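PDB 4DNG: putative aldehyde dehydrogenase AldY from Bacillus subtilis, which probably oxidises aldehydes to carboxylates using NAD(+) and may help protect cells against stress from ethanol and related compounds. Local coordinates for residues A309-L314 with L363-F368; S375-T380 with I386-K391; V268-D273 with A412-D417; N291-H296 with D301-K306. All coordinates share one frame; numbering follows the deposited sequence.

In the fold
All four contacts set helices against one mixed sheet in the region that carries the predicted catalytic cysteine. Contacts 1 and 4 share helix 297-313: contact 4 packs it on strand 290-296, from which it directly follows, and contact 1 packs its C-terminal part on the more distant strand 362-369. Contact 3 brings helix 268-281 against strand 410-414, while contact 2 covers strand 386-392 from the other face with a short helix. Contacts 1, 2 and 4 are made by buried residues alone; contact 3 ends in an exposed arginine near the second subunit. Aliphatic packing carries contacts 1 and 2, whereas phenylalanine rings organise contacts 3 and 4.

Contact 1: residues A309-L314 with L363-F368; sequences ARVKQL and LTPYVF
Val311 lays its CG1 methyl against the ring of Pro365, with CG1 3.4 Å from Pro365 CB and 3.9 Å from Pro365 CG. The two side chains slide past each other in opposite directions, and one valine branch therefore covers the flank of the pyrrolidine. That branch lies anti to the backbone N (chi1 162°), which turns it out from the helix towards the strand. The same methyl also reaches Val367, whose CG2 stands 4.0 Å from Val311 CG1, and so one carbon of the helix bridges Pro365, just before the regular strand, and Val367 two residues on. Leu314 adds a looser touch from the end of the segment, its CD1 4.4 Å from Pro365 CG. Tyr366, lying between Pro365 and Val367, points away and packs on helix 332-347. The contact thus joins the C-terminal part of helix 297-313 to strand 362-369, which runs parallel to strand 386-392 in the sheet. Phe280 of helix 268-281 closes the cluster by touching Val311, Leu314 and Pro365 together. Every group that meets between these two segments is a methyl or a methylene, and all four residues are buried. Without any polar pair to direct it, the association of helix and strand at this point depends on shape and on the exclusion of water, with the rigid proline ring presenting a fixed surface to the valine.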
loop_
_atom_site.group_PDB
_atom_site.type_symbol
_atom_site.label_atom_id
_atom_site.label_comp_id
_atom_site.label_asym_id
_atom_site.label_seq_id
_atom_site.Cartn_x
_atom_site.Cartn_y
_atom_site.Cartn_z
ATOM N N ALA A 309 -5.330 1.421 43.994
ATOM C CA ALA A 309 -5.538 2.550 44.897
ATOM C C ALA A 309 -5.670 3.852 44.101
ATOM O O ALA A 309 -6.580 4.645 44.359
ATOM C CB ALA A 309 -4.415 2.656 45.915
ATOM N N ARG A 310 -4.782 4.044 43.122
ATOM C CA ARG A 310 -4.689 5.307 42.383
ATOM C C ARG A 310 -5.918 5.539 41.492
ATOM O O ARG A 310 -6.431 6.660 41.405
ATOM C CB ARG A 310 -3.367 5.366 41.597
ATOM C CG ARG A 310 -3.085 6.656 40.832
ATOM C CD ARG A 310 -2.788 7.852 41.727
ATOM N NE ARG A 310 -2.555 9.070 40.945
ATOM C CZ ARG A 310 -3.506 9.903 40.518
ATOM N NH1 ARG A 310 -4.787 9.670 40.789
ATOM N NH2 ARG A 310 -3.174 10.979 39.815
ATOM N N VAL A 311 -6.386 4.459 40.866
ATOM C CA VAL A 311 -7.562 4.467 39.982
ATOM C C VAL A 311 -8.824 4.831 40.760
ATOM O O VAL A 311 -9.677 5.578 40.266
ATOM C CB VAL A 311 -7.722 3.096 39.266
ATOM C CG1 VAL A 311 -9.122 2.897 38.710
ATOM C CG2 VAL A 311 -6.680 2.947 38.169
ATOM N N LYS A 312 -8.911 4.316 41.987
ATOM C CA LYS A 312 -10.051 4.554 42.885
ATOM C C LYS A 312 -10.279 6.037 43.230
ATOM O O LYS A 312 -11.389 6.422 43.600
ATOM C CB LYS A 312 -9.899 3.743 44.184
ATOM C CG LYS A 312 -10.096 2.237 44.042
ATOM C CD LYS A 312 -11.114 1.709 45.051
ATOM C CE LYS A 312 -12.540 1.925 44.544
ATOM N NZ LYS A 312 -13.590 1.863 45.598
ATOM N N GLN A 313 -9.226 6.848 43.109
ATOM C CA GLN A 313 -9.264 8.266 43.464
ATOM C C GLN A 313 -9.835 9.124 42.358
ATOM O O GLN A 313 -10.515 10.123 42.630
ATOM C CB GLN A 313 -7.859 8.781 43.767
ATOM C CG GLN A 313 -7.443 8.709 45.226
ATOM C CD GLN A 313 -5.946 8.500 45.386
ATOM O OE1 GLN A 313 -5.512 7.620 46.128
ATOM N NE2 GLN A 313 -5.147 9.296 44.673
ATOM N N LEU A 314 -9.549 8.724 41.118
ATOM C CA LEU A 314 -9.807 9.553 39.941
ATOM C C LEU A 314 -11.194 10.196 39.960
ATOM O O LEU A 314 -12.191 9.510 40.193
ATOM C CB LEU A 314 -9.590 8.752 38.656
ATOM C CG LEU A 314 -8.288 7.943 38.525
ATOM C CD1 LEU A 314 -8.393 7.014 37.322
ATOM C CD2 LEU A 314 -7.043 8.822 38.442
ATOM N N LEU A 363 -19.381 5.730 33.001
ATOM C CA LEU A 363 -18.979 4.606 33.831
ATOM C C LEU A 363 -17.595 4.780 34.459
ATOM O O LEU A 363 -16.638 5.217 33.810
ATOM C CB LEU A 363 -19.241 3.231 33.196
ATOM C CG LEU A 363 -18.545 2.644 31.985
ATOM C CD1 LEU A 363 -17.314 1.861 32.406
ATOM C CD2 LEU A 363 -19.537 1.717 31.305
ATOM N N THR A 364 -17.551 4.486 35.758
ATOM C CA THR A 364 -16.390 4.686 36.597
ATOM C C THR A 364 -15.499 3.498 36.370
ATOM O O THR A 364 -16.003 2.421 36.049
ATOM C CB THR A 364 -16.780 4.713 38.072
ATOM O OG1 THR A 364 -17.513 3.522 38.364
ATOM C CG2 THR A 364 -17.647 5.950 38.390
ATOM N N PRO A 365 -14.177 3.688 36.543
ATOM C CA PRO A 365 -13.191 2.685 36.146
ATOM C C PRO A 365 -13.469 1.285 36.719
ATOM O O PRO A 365 -13.910 1.165 37.872
ATOM C CB PRO A 365 -11.870 3.236 36.705
ATOM C CG PRO A 365 -12.098 4.690 36.905
ATOM C CD PRO A 365 -13.557 4.867 37.181
ATOM N N TYR A 366 -13.229 0.255 35.902
ATOM C CA TYR A 366 -13.199 -1.138 36.364
ATOM C C TYR A 366 -11.806 -1.700 36.154
ATOM O O TYR A 366 -11.207 -1.501 35.095
ATOM C CB TYR A 366 -14.187 -2.022 35.595
ATOM C CG TYR A 366 -15.660 -1.751 35.844
ATOM C CD1 TYR A 366 -16.274 -0.579 35.372
ATOM C CD2 TYR A 366 -16.455 -2.689 36.512
ATOM C CE1 TYR A 366 -17.628 -0.340 35.584
ATOM C CE2 TYR A 366 -17.805 -2.462 36.728
ATOM C CZ TYR A 366 -18.389 -1.291 36.261
ATOM O OH TYR A 366 -19.731 -1.067 36.486
ATOM N N VAL A 367 -11.291 -2.412 37.150
ATOM C CA VAL A 367 -10.011 -3.084 36.994
ATOM C C VAL A 367 -10.174 -4.575 37.274
ATOM O O VAL A 367 -10.516 -4.985 38.393
ATOM C CB VAL A 367 -8.880 -2.455 37.857
ATOM C CG1 VAL A 367 -7.562 -3.199 37.630
ATOM C CG2 VAL A 367 -8.705 -0.959 37.544
ATOM N N PHE A 368 -9.959 -5.370 36.230
ATOM C CA PHE A 368 -9.900 -6.821 36.332
ATOM C C PHE A 368 -8.444 -7.251 36.511
ATOM O O PHE A 368 -7.539 -6.691 35.884
ATOM C CB PHE A 368 -10.490 -7.465 35.080
ATOM C CG PHE A 368 -11.980 -7.336 34.978
ATOM C CD1 PHE A 368 -12.813 -8.200 35.681
ATOM C CD2 PHE A 368 -12.559 -6.353 34.170
ATOM C CE1 PHE A 368 -14.198 -8.087 35.587
ATOM C CE2 PHE A 368 -13.935 -6.234 34.075
ATOM C CZ PHE A 368 -14.756 -7.103 34.786
#

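Contact 2: residues S375-T380 with I386-K391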
loop_
_atom_site.group_PDB
_atom_site.type_symbol
_atom_site.label_atom_id
_atom_site.label_comp_id
_atom_site.label_asym_id
_atom_site.label_seq_id
_atom_site.Cartn_x
_atom_site.Cartn_y
_atom_site.Cartn_z
ATOM N N SER A 375 -8.009 -14.149 27.003
ATOM C CA SER A 375 -9.330 -13.949 27.588
ATOM C C SER A 375 -10.166 -13.034 26.733
ATOM O O SER A 375 -9.635 -12.277 25.921
ATOM C CB SER A 375 -9.218 -13.351 28.992
ATOM O OG SER A 375 -9.006 -14.359 29.960
ATOM N N LYS A 376 -11.479 -13.093 26.934
ATOM C CA LYS A 376 -12.390 -12.210 26.227
ATOM C C LYS A 376 -12.107 -10.747 26.554
ATOM O O LYS A 376 -11.922 -9.938 25.643
ATOM C CB LYS A 376 -13.844 -12.597 26.498
ATOM C CG LYS A 376 -14.335 -13.692 25.564
ATOM C CD LYS A 376 -15.532 -14.441 26.126
ATOM C CE LYS A 376 -15.901 -15.626 25.244
ATOM N NZ LYS A 376 -16.734 -16.634 25.963
ATOM N N ILE A 377 -12.040 -10.414 27.843
ATOM C CA ILE A 377 -11.767 -9.027 28.261
ATOM C C ILE A 377 -10.366 -8.543 27.878
ATOM O O ILE A 377 -10.160 -7.352 27.645
ATOM C CB ILE A 377 -12.001 -8.788 29.772
ATOM C CG1 ILE A 377 -11.908 -10.093 30.558
ATOM C CG2 ILE A 377 -13.340 -8.112 30.019
ATOM C CD1 ILE A 377 -10.500 -10.451 30.980
ATOM N N ALA A 378 -9.411 -9.469 27.817
ATOM C CA ALA A 378 -8.049 -9.142 27.397
ATOM C C ALA A 378 -7.970 -8.854 25.894
ATOM O O ALA A 378 -7.367 -7.861 25.487
ATOM C CB ALA A 378 -7.080 -10.253 27.787
ATOM N N GLN A 379 -8.591 -9.713 25.084
ATOM C CA GLN A 379 -8.468 -9.640 23.618
ATOM C C GLN A 379 -9.367 -8.592 22.929
ATOM O O GLN A 379 -9.173 -8.276 21.750
ATOM C CB GLN A 379 -8.691 -11.025 22.984
ATOM C CG GLN A 379 -7.794 -12.143 23.505
ATOM C CD GLN A 379 -6.348 -12.046 23.042
ATOM O OE1 GLN A 379 -5.911 -11.032 22.486
ATOM N NE2 GLN A 379 -5.591 -13.114 23.279
ATOM N N THR A 380 -10.260 -7.991 23.688
ATOM C CA THR A 380 -11.271 -7.130 23.123
ATOM C C THR A 380 -10.964 -5.640 23.163
ATOM O O THR A 380 -10.579 -5.107 24.184
ATOM C CB THR A 380 -12.588 -7.384 23.845
ATOM O OG1 THR A 380 -12.875 -8.786 23.800
ATOM C CG2 THR A 380 -13.703 -6.614 23.185
ATOM N N ILE A 386 -11.926 0.432 31.294
ATOM C CA ILE A 386 -11.730 -0.913 31.805
ATOM C C ILE A 386 -10.277 -1.305 31.591
ATOM O O ILE A 386 -9.751 -1.213 30.481
ATOM C CB ILE A 386 -12.678 -1.935 31.129
ATOM C CG1 ILE A 386 -14.135 -1.624 31.486
ATOM C CG2 ILE A 386 -12.372 -3.365 31.577
ATOM C CD1 ILE A 386 -15.110 -2.044 30.401
ATOM N N ALA A 387 -9.630 -1.714 32.674
ATOM C CA ALA A 387 -8.246 -2.181 32.630
ATOM C C ALA A 387 -8.205 -3.665 32.955
ATOM O O ALA A 387 -9.032 -4.160 33.724
ATOM C CB ALA A 387 -7.367 -1.397 33.604
ATOM N N THR A 388 -7.250 -4.363 32.347
ATOM C CA THR A 388 -7.065 -5.793 32.559
ATOM C C THR A 388 -5.574 -6.076 32.828
ATOM O O THR A 388 -4.701 -5.726 32.024
ATOM C CB THR A 388 -7.587 -6.618 31.357
ATOM O OG1 THR A 388 -8.932 -6.233 31.048
ATOM C CG2 THR A 388 -7.556 -8.103 31.660
ATOM N N ILE A 389 -5.295 -6.689 33.973
ATOM C CA ILE A 389 -3.922 -6.945 34.380
ATOM C C ILE A 389 -3.658 -8.431 34.261
ATOM O O ILE A 389 -4.438 -9.261 34.756
ATOM C CB ILE A 389 -3.635 -6.500 35.827
ATOM C CG1 ILE A 389 -4.413 -5.209 36.199
ATOM C CG2 ILE A 389 -2.132 -6.413 36.067
ATOM C CD1 ILE A 389 -3.724 -3.886 35.908
ATOM N N ILE A 390 -2.554 -8.746 33.592
ATOM C CA ILE A 390 -2.166 -10.109 33.302
ATOM C C ILE A 390 -0.809 -10.441 33.928
ATOM O O ILE A 390 0.145 -9.672 33.823
ATOM C CB ILE A 390 -2.123 -10.348 31.777
ATOM C CG1 ILE A 390 -3.530 -10.178 31.200
ATOM C CG2 ILE A 390 -1.522 -11.727 31.440
ATOM C CD1 ILE A 390 -3.548 -9.731 29.757
ATOM N N LYS A 391 -0.753 -11.603 34.570
ATOM C CA LYS A 391 0.449 -12.123 35.195
ATOM C C LYS A 391 1.368 -12.769 34.151
ATOM O O LYS A 391 0.911 -13.551 33.320
ATOM C CB LYS A 391 0.047 -13.160 36.253
ATOM C CG LYS A 391 1.155 -13.634 37.186
ATOM C CD LYS A 391 1.457 -12.592 38.251
ATOM C CE LYS A 391 1.843 -13.205 39.586
ATOM N NZ LYS A 391 0.644 -13.574 40.393
#
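Ile377 and Thr388 meet through aliphatic groups, the isoleucine CD1 coming 3.8 Å from Thr388 CG2. In the threonine, a chi1 of -52° sets OG1 beside the backbone N and leaves CG2 opposite it, pointing at the short helix. One residue further along the helix, Ala378 offers its CB to Ile390, and the methyl carbons Ala378 CB and Ile390 CD1 lie 4.1 Å apart. Ala378 also borders Thr388, with CA 4.4 Å from Thr388 CG2, so the threonine methyl sits beside two consecutive helix residues. Polar approach is slight: Thr388 OG1 faces the carbonyl of Ile377, but OG1 and Ile377 O are 3.8 Å apart, too far for a bond. Backbone bonding stays within each element or goes to its neighbours. Gln379 N donates to Ser375 O at 2.9 Å inside the helix, and on the strand Thr388 pairs with Ile293 of strand 290-296. These segments are the helix and the second strand of a beta-alpha-beta crossover whose first strand is 362-369. Ala371, in the loop leaving that first strand, touches both Ile377 and Thr388, while Ile341 and Ala345 of helix 332-347 back the isoleucine. With small methyl-bearing residues at the centre, the helix can lie close on the sheet, and its hold there is dispersive, relying little on polar side-chain groups.

Contact 3: residues V268-D273 with A412-D417; sequences VDRAVD and AVFTSD
Phe414 brings the CD2-CE2 side of its ring up to the CA and CB of Ala271, and this is the close, buried half of the contact. Ring atom CD2 is 4.0 Å from Ala271 CB, and CE2 is 4.1 Å from Ala271 CA. The methyl comes in obliquely to the ring. Lacking a longer side chain, the alanine lets ring atoms CD2 and CE2 come near the helix backbone itself. The ring stands with CG beside the backbone N and anti to the carbonyl carbon (chi1 -81°), an orientation that carries it from the strand towards the helix. From the strand side Phe260 meets the same ring with its plane inclined by about 35°, and Ala266 touches it too. Helix 268-281 is the connection in a beta-alpha-beta crossover between the parallel strands 258-262 and 290-296. Strand 410-414 pairs with 258-262 on the latter's other side, so Phe414 brings an additional strand under the crossover helix. Just past the strand, residues 415-417 form an ST turn, in which Thr415 OG1 accepts from Asp417 N at 2.9 Å with an N-H...O angle of 141°; Asp265 also bonds this hydroxyl. The looser half belongs to Arg270. Its CG lies near the plane of the Phe414 ring at the edge, 4.4 Å from CE2, while the extended chain runs on into an exposed setting and packs against Gln477 of the second subunit.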
loop_
_atom_site.group_PDB
_atom_site.type_symbol
_atom_site.label_atom_id
_atom_site.label_comp_id
_atom_site.label_asym_id
_atom_site.label_seq_id
_atom_site.Cartn_x
_atom_site.Cartn_y
_atom_site.Cartn_z
ATOM N N VAL A 268 8.394 0.440 39.297
ATOM C CA VAL A 268 6.950 0.224 39.400
ATOM C C VAL A 268 6.189 1.553 39.428
ATOM O O VAL A 268 5.241 1.758 38.643
ATOM C CB VAL A 268 6.584 -0.658 40.613
ATOM C CG1 VAL A 268 5.081 -0.692 40.862
ATOM C CG2 VAL A 268 7.097 -2.062 40.393
ATOM N N ASP A 269 6.636 2.458 40.300
ATOM C CA ASP A 269 5.978 3.750 40.482
ATOM C C ASP A 269 5.831 4.555 39.182
ATOM O O ASP A 269 4.759 5.088 38.886
ATOM C CB ASP A 269 6.707 4.564 41.547
ATOM C CG ASP A 269 5.755 5.250 42.492
ATOM O OD1 ASP A 269 5.547 4.707 43.601
ATOM O OD2 ASP A 269 5.197 6.309 42.116
ATOM N N ARG A 270 6.909 4.633 38.410
ATOM C CA ARG A 270 6.861 5.202 37.068
ATOM C C ARG A 270 5.803 4.480 36.217
ATOM O O ARG A 270 4.999 5.140 35.550
ATOM C CB ARG A 270 8.249 5.107 36.423
ATOM C CG ARG A 270 8.520 6.042 35.252
ATOM C CD ARG A 270 10.028 6.198 35.061
ATOM N NE ARG A 270 10.406 6.643 33.719
ATOM C CZ ARG A 270 11.038 7.783 33.439
ATOM N NH1 ARG A 270 11.331 8.076 32.179
ATOM N NH2 ARG A 270 11.387 8.628 34.407
ATOM N N ALA A 271 5.786 3.141 36.292
ATOM C CA ALA A 271 4.910 2.276 35.468
ATOM C C ALA A 271 3.426 2.371 35.827
ATOM O O ALA A 271 2.572 2.429 34.940
ATOM C CB ALA A 271 5.369 0.817 35.519
ATOM N N VAL A 272 3.118 2.376 37.118
ATOM C CA VAL A 272 1.751 2.637 37.554
ATOM C C VAL A 272 1.293 3.994 37.012
ATOM O O VAL A 272 0.268 4.082 36.341
ATOM C CB VAL A 272 1.633 2.626 39.083
ATOM C CG1 VAL A 272 0.195 2.919 39.503
ATOM C CG2 VAL A 272 2.128 1.305 39.651
ATOM N N ASP A 273 2.085 5.032 37.282
ATOM C CA ASP A 273 1.804 6.399 36.827
ATOM C C ASP A 273 1.569 6.481 35.322
ATOM O O ASP A 273 0.529 6.974 34.882
ATOM C CB ASP A 273 2.934 7.364 37.225
ATOM C CG ASP A 273 2.813 7.858 38.658
ATOM O OD1 ASP A 273 1.676 8.071 39.134
ATOM O OD2 ASP A 273 3.867 8.043 39.303
ATOM N N ALA A 412 4.184 -0.680 24.613
ATOM C CA ALA A 412 5.017 -0.020 25.625
ATOM C C ALA A 412 5.678 -1.041 26.547
ATOM O O ALA A 412 5.031 -1.977 27.034
ATOM C CB ALA A 412 4.201 0.999 26.425
ATOM N N VAL A 413 6.972 -0.866 26.767
ATOM C CA VAL A 413 7.733 -1.762 27.647
ATOM C C VAL A 413 8.443 -0.960 28.736
ATOM O O VAL A 413 8.999 0.121 28.478
ATOM C CB VAL A 413 8.686 -2.717 26.865
ATOM C CG1 VAL A 413 9.579 -1.947 25.906
ATOM C CG2 VAL A 413 9.529 -3.571 27.810
ATOM N N PHE A 414 8.371 -1.481 29.960
ATOM C CA PHE A 414 8.976 -0.828 31.127
ATOM C C PHE A 414 10.016 -1.710 31.773
ATOM O O PHE A 414 9.723 -2.784 32.304
ATOM C CB PHE A 414 7.919 -0.348 32.134
ATOM C CG PHE A 414 7.294 0.969 31.761
ATOM C CD1 PHE A 414 6.387 1.051 30.705
ATOM C CD2 PHE A 414 7.628 2.134 32.445
ATOM C CE1 PHE A 414 5.816 2.266 30.341
ATOM C CE2 PHE A 414 7.059 3.353 32.091
ATOM C CZ PHE A 414 6.153 3.418 31.037
ATOM N N THR A 415 11.247 -1.245 31.693
ATOM C CA THR A 415 12.374 -1.969 32.215
ATOM C C THR A 415 13.426 -0.970 32.632
ATOM O O THR A 415 13.536 0.116 32.053
ATOM C CB THR A 415 12.968 -2.960 31.184
ATOM O OG1 THR A 415 14.276 -3.385 31.622
ATOM C CG2 THR A 415 13.092 -2.312 29.814
ATOM N N SER A 416 14.184 -1.357 33.648
ATOM C CA SER A 416 15.317 -0.595 34.139
ATOM C C SER A 416 16.488 -0.668 33.169
ATOM O O SER A 416 17.286 0.264 33.084
ATOM C CB SER A 416 15.765 -1.172 35.469
ATOM O OG SER A 416 16.784 -0.376 36.002
ATOM N N ASP A 417 16.582 -1.792 32.461
ATOM C CA ASP A 417 17.648 -2.061 31.502
ATOM C C ASP A 417 17.269 -1.543 30.106
ATOM O O ASP A 417 16.467 -2.167 29.402
ATOM C CB ASP A 417 17.910 -3.566 31.465
ATOM C CG ASP A 417 19.188 -3.930 30.747
ATOM O OD1 ASP A 417 19.873 -3.031 30.215
ATOM O OD2 ASP A 417 19.511 -5.137 30.716
#

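Contact 4: residues N291-H296 with D301-K306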
loop_
_atom_site.group_PDB
_atom_site.type_symbol
_atom_site.label_atom_id
_atom_site.label_comp_id
_atom_site.label_asym_id
_atom_site.label_seq_id
_atom_site.Cartn_x
_atom_site.Cartn_y
_atom_site.Cartn_z
ATOM N N ASN A 291 -5.051 -1.561 26.471
ATOM C CA ASN A 291 -6.178 -2.477 26.625
ATOM C C ASN A 291 -5.927 -3.436 27.764
ATOM O O ASN A 291 -6.744 -3.583 28.680
ATOM C CB ASN A 291 -6.423 -3.251 25.324
ATOM C CG ASN A 291 -6.935 -2.363 24.201
ATOM O OD1 ASN A 291 -8.134 -2.335 23.916
ATOM N ND2 ASN A 291 -6.031 -1.623 23.567
ATOM N N ARG A 292 -4.767 -4.072 27.693
ATOM C CA ARG A 292 -4.337 -4.998 28.700
ATOM C C ARG A 292 -2.915 -4.660 29.160
ATOM O O ARG A 292 -2.077 -4.163 28.387
ATOM C CB ARG A 292 -4.447 -6.435 28.180
ATOM C CG ARG A 292 -3.416 -6.818 27.144
ATOM C CD ARG A 292 -3.895 -7.948 26.235
ATOM N NE ARG A 292 -3.329 -7.775 24.895
ATOM C CZ ARG A 292 -2.137 -8.219 24.508
ATOM N NH1 ARG A 292 -1.715 -7.973 23.280
ATOM N NH2 ARG A 292 -1.368 -8.914 25.334
ATOM N N ILE A 293 -2.675 -4.930 30.440
ATOM C CA ILE A 293 -1.457 -4.548 31.111
ATOM C C ILE A 293 -0.838 -5.845 31.601
ATOM O O ILE A 293 -1.466 -6.621 32.326
ATOM C CB ILE A 293 -1.727 -3.575 32.284
ATOM C CG1 ILE A 293 -2.314 -2.256 31.767
ATOM C CG2 ILE A 293 -0.451 -3.300 33.067
ATOM C CD1 ILE A 293 -3.028 -1.427 32.820
ATOM N N ILE A 294 0.392 -6.077 31.161
ATOM C CA ILE A 294 1.093 -7.309 31.430
ATOM C C ILE A 294 2.217 -6.977 32.396
ATOM O O ILE A 294 3.035 -6.094 32.129
ATOM C CB ILE A 294 1.647 -7.910 30.126
ATOM C CG1 ILE A 294 0.528 -7.997 29.075
ATOM C CG2 ILE A 294 2.287 -9.262 30.392
ATOM C CD1 ILE A 294 1.005 -7.933 27.641
ATOM N N VAL A 295 2.231 -7.668 33.530
ATOM C CA VAL A 295 3.157 -7.361 34.593
ATOM C C VAL A 295 3.830 -8.635 35.103
ATOM O O VAL A 295 3.144 -9.584 35.516
ATOM C CB VAL A 295 2.456 -6.632 35.753
ATOM C CG1 VAL A 295 3.458 -6.268 36.837
ATOM C CG2 VAL A 295 1.759 -5.376 35.249
ATOM N N HIS A 296 5.166 -8.633 35.058
ATOM C CA HIS A 296 6.019 -9.706 35.607
ATOM C C HIS A 296 5.648 -10.058 37.018
ATOM O O HIS A 296 5.186 -9.190 37.775
ATOM C CB HIS A 296 7.492 -9.291 35.560
ATOM C CG HIS A 296 8.454 -10.412 35.875
ATOM N ND1 HIS A 296 8.864 -10.691 37.133
ATOM C CD2 HIS A 296 9.092 -11.333 35.042
ATOM C CE1 HIS A 296 9.714 -11.733 37.106
ATOM N NE2 HIS A 296 9.852 -12.125 35.828
ATOM N N ASP A 301 2.139 -7.903 42.462
ATOM C CA ASP A 301 1.305 -7.539 43.608
ATOM C C ASP A 301 1.499 -6.079 44.020
ATOM O O ASP A 301 0.530 -5.402 44.379
ATOM C CB ASP A 301 1.518 -8.507 44.775
ATOM C CG ASP A 301 1.278 -9.958 44.376
ATOM O OD1 ASP A 301 0.193 -10.498 44.672
ATOM O OD2 ASP A 301 2.167 -10.555 43.740
ATOM N N GLU A 302 2.738 -5.596 43.926
ATOM C CA GLU A 302 3.050 -4.181 44.146
ATOM C C GLU A 302 2.364 -3.265 43.129
ATOM O O GLU A 302 1.815 -2.220 43.505
ATOM C CB GLU A 302 4.569 -3.958 44.139
ATOM C CG GLU A 302 5.014 -2.497 44.137
ATOM C CD GLU A 302 6.525 -2.319 44.279
ATOM O OE1 GLU A 302 7.261 -3.322 44.451
ATOM O OE2 GLU A 302 6.991 -1.161 44.230
ATOM N N PHE A 303 2.401 -3.652 41.850
ATOM C CA PHE A 303 1.762 -2.869 40.790
ATOM C C PHE A 303 0.248 -2.801 40.976
ATOM O O PHE A 303 -0.337 -1.726 40.793
ATOM C CB PHE A 303 2.091 -3.418 39.388
ATOM C CG PHE A 303 1.525 -2.588 38.250
ATOM C CD1 PHE A 303 0.188 -2.729 37.851
ATOM C CD2 PHE A 303 2.329 -1.664 37.574
ATOM C CE1 PHE A 303 -0.331 -1.966 36.810
ATOM C CE2 PHE A 303 1.823 -0.905 36.528
ATOM C CZ PHE A 303 0.492 -1.050 36.149
ATOM N N VAL A 304 -0.378 -3.937 41.313
ATOM C CA VAL A 304 -1.837 -3.985 41.444
ATOM C C VAL A 304 -2.297 -3.032 42.525
ATOM O O VAL A 304 -3.085 -2.135 42.251
ATOM C CB VAL A 304 -2.387 -5.399 41.724
ATOM C CG1 VAL A 304 -3.845 -5.324 42.151
ATOM C CG2 VAL A 304 -2.256 -6.276 40.487
ATOM N N GLU A 305 -1.781 -3.219 43.738
ATOM C CA GLU A 305 -2.133 -2.374 44.879
ATOM C C GLU A 305 -2.052 -0.889 44.539
ATOM O O GLU A 305 -3.013 -0.145 44.748
ATOM C CB GLU A 305 -1.246 -2.690 46.084
ATOM C CG GLU A 305 -1.704 -3.896 46.894
ATOM C CD GLU A 305 -2.758 -3.565 47.948
ATOM O OE1 GLU A 305 -3.657 -2.735 47.682
ATOM O OE2 GLU A 305 -2.694 -4.154 49.051
ATOM N N LYS A 306 -0.907 -0.476 43.997
ATOM C CA LYS A 306 -0.673 0.916 43.620
ATOM C C LYS A 306 -1.607 1.402 42.515
ATOM O O LYS A 306 -2.170 2.499 42.617
ATOM C CB LYS A 306 0.789 1.128 43.217
ATOM C CG LYS A 306 1.667 1.550 44.375
ATOM C CD LYS A 306 3.120 1.179 44.156
ATOM C CE LYS A 306 3.738 0.788 45.486
ATOM N NZ LYS A 306 5.166 0.423 45.323
#
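Lys306 NZ meets Glu302 OE2 at 2.7 Å, a salt bridge between residues four apart, about one turn of the helix, on the exposed side of helix 297-313. The ammonium approaches the carboxylate oxygen from its anti side, 33° out of the carboxylate plane. Between these two residues in sequence, Phe303 faces the other way and carries the contact with the strand. With chi1 at -176° the ring swings away from its own backbone N and reaches Ile293 and Val295. Val295 CG2 forms a CH-pi contact with one ring face: the methyl is 4.1 Å from the ring centroid and 14° off the normal, displaced towards CD1. The other valine branch, CG1, lies 4.1 Å from Phe303 CB and so covers the root of the side chain. Ile293 crosses the phenylalanine at about a right angle, bringing CG2 to 3.9 Å from Phe303 CZ at the far end of the ring. Strand 290-296 leads straight into helix 297-313, and the ring fills the angle between these consecutive elements. Ile389 of the adjoining strand and Ala271 and Val272 of helix 268-281 enclose it further. Were Phe303 an alanine, the methyls of Ile293 and Val295 would probably lose their aromatic partner and a gap would be likely to open between helix and sheet. Over residues 301-306 the helix is thus two-sided in its chemistry: the charge pair lies among exposed residues, while the Phe303 ring meets the methyls of the buried strand.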